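Local coordinates for TATA-box-binding protein (Methanococcus jannaschii, PDB 2Z8U), which probably binds the TATA box of archaeal promoters as a general transcription initiation factor, helping to activate genes transcribed by RNA polymerase, at residues B[26-30]-B[31-35]. Residues are numbered along the deposited sequence; the frame is centred on the assembly and turned at random.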
loop_
_atom_site.group_PDB
_atom_site.type_symbol
_atom_site.label_atom_id
_atom_site.label_comp_id
_atom_site.label_asym_id
_atom_site.label_seq_id
_atom_site.Cartn_x
_atom_site.Cartn_y
_atom_site.Cartn_z
ATOM N N ASP B 26 25.372 9.345 32.117
ATOM C CA ASP B 26 24.473 10.418 31.628
ATOM C C ASP B 26 24.929 11.233 30.407
ATOM O O ASP B 26 24.086 11.798 29.684
ATOM C CB ASP B 26 24.191 11.432 32.759
ATOM C CG ASP B 26 23.532 10.792 33.997
ATOM O OD1 ASP B 26 22.551 10.010 33.864
ATOM O OD2 ASP B 26 23.991 11.115 35.123
ATOM N N ASN B 27 26.236 11.375 30.230
ATOM C CA ASN B 27 26.799 12.272 29.224
ATOM C C ASN B 27 28.257 11.858 29.106
ATOM O O ASN B 27 29.172 12.604 29.464
ATOM C CB ASN B 27 26.626 13.749 29.662
ATOM C CG ASN B 27 27.326 14.753 28.742
ATOM O OD1 ASN B 27 27.461 14.548 27.531
ATOM N ND2 ASN B 27 27.765 15.861 29.332
ATOM N N ILE B 28 28.431 10.648 28.585
ATOM C CA ILE B 28 29.690 9.914 28.605
ATOM C C ILE B 28 30.612 10.442 27.513
ATOM O O ILE B 28 30.206 10.588 26.358
ATOM C CB ILE B 28 29.460 8.385 28.358
ATOM C CG1 ILE B 28 28.278 7.826 29.188
ATOM C CG2 ILE B 28 30.775 7.593 28.552
ATOM C CD1 ILE B 28 28.646 7.040 30.453
ATOM N N ASP B 29 31.850 10.741 27.889
ATOM C CA ASP B 29 32.832 11.256 26.941
ATOM C C ASP B 29 33.408 10.060 26.203
ATOM O O ASP B 29 34.315 9.414 26.697
ATOM C CB ASP B 29 33.901 12.041 27.725
ATOM C CG ASP B 29 35.027 12.589 26.869
ATOM O OD1 ASP B 29 35.208 12.221 25.683
ATOM O OD2 ASP B 29 35.746 13.447 27.431
ATOM N N LEU B 30 32.891 9.775 25.011
ATOM C CA LEU B 30 33.342 8.582 24.249
ATOM C C LEU B 30 34.795 8.641 23.742
ATOM O O LEU B 30 35.432 7.595 23.572
ATOM C CB LEU B 30 32.377 8.298 23.084
ATOM C CG LEU B 30 30.936 7.968 23.518
ATOM C CD1 LEU B 30 30.070 7.724 22.306
ATOM C CD2 LEU B 30 30.901 6.751 24.475
ATOM N N GLU B 31 35.313 9.844 23.490
ATOM C CA GLU B 31 36.736 9.980 23.151
ATOM C C GLU B 31 37.653 9.420 24.273
ATOM O O GLU B 31 38.619 8.709 23.995
ATOM C CB GLU B 31 37.104 11.423 22.792
ATOM C CG GLU B 31 38.621 11.605 22.532
ATOM C CD GLU B 31 39.007 12.987 22.048
ATOM O OE1 GLU B 31 38.149 13.906 22.095
ATOM O OE2 GLU B 31 40.177 13.152 21.612
ATOM N N GLU B 32 37.347 9.740 25.527
ATOM C CA GLU B 32 38.101 9.213 26.659
ATOM C C GLU B 32 37.857 7.718 26.877
ATOM O O GLU B 32 38.769 7.004 27.258
ATOM C CB GLU B 32 37.788 9.998 27.934
ATOM C CG GLU B 32 38.478 11.366 27.958
ATOM C CD GLU B 32 38.431 12.028 29.321
ATOM O OE1 GLU B 32 37.782 11.481 30.235
ATOM O OE2 GLU B 32 39.046 13.106 29.467
ATOM N N VAL B 33 36.636 7.243 26.629
ATOM C CA VAL B 33 36.348 5.784 26.676
ATOM C C VAL B 33 37.239 5.069 25.653
ATOM O O VAL B 33 37.889 4.057 25.958
ATOM C CB VAL B 33 34.834 5.497 26.436
ATOM C CG1 VAL B 33 34.542 4.007 26.382
ATOM C CG2 VAL B 33 33.984 6.143 27.525
ATOM N N ALA B 34 37.330 5.619 24.446
ATOM C CA ALA B 34 38.193 5.017 23.428
ATOM C C ALA B 34 39.677 5.030 23.805
ATOM O O ALA B 34 40.438 4.144 23.390
ATOM C CB ALA B 34 37.963 5.686 22.077
ATOM N N MET B 35 40.094 6.016 24.600
ATOM C CA MET B 35 41.474 6.051 25.097
ATOM C C MET B 35 41.813 4.906 26.048
ATOM O O MET B 35 42.974 4.556 26.207
ATOM C CB MET B 35 41.766 7.362 25.813
ATOM C CG MET B 35 41.826 8.546 24.892
ATOM S SD MET B 35 42.130 10.016 25.866
ATOM C CE MET B 35 42.267 11.239 24.617
#
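With CG of Asp29 turned anti to the backbone N (chi1 178°), its carboxylate swings forward over the first turn of helix 30-36, while CG of Glu32 lies beside its own backbone N (chi1 -76°), which sets the start of its side chain alongside that carboxylate. The result is an N-cap: Glu32 N donates to Asp29 OD1 at 3.3 Å, a long but fairly straight bond that reaches the oxygen from above the carboxylate plane. OD1 also lies 3.2 Å from Glu31 N. The main chain continues the turn, with Val33 N donating to Asp29 O (3.2 Å) and Ala34 N to Leu30 O (2.9 Å). Asp29 OD2 rests against the aliphatic part of Glu32, 3.5 Å from CG, and their carboxylate planes are nearly parallel, 18° apart. On the buried side, Ile28 CG2 packs against Val33 CG2 at 3.7 Å, a hydrophobic staple across the N-cap; Leu50 of strand 50-54 also touches Val33, joining the helix to the part of the sheet that the first repeat contributes. Without the carboxylate, as with an alanine here, Glu32 N would probably lose its capping acceptor and the first turn would be more prone to fray. The capping carboxylate is probably favoured by the positive end of the helix dipole, which may partly offset the like-charge approach of Asp29 OD2 to Glu32 OE2, 3.9 Å.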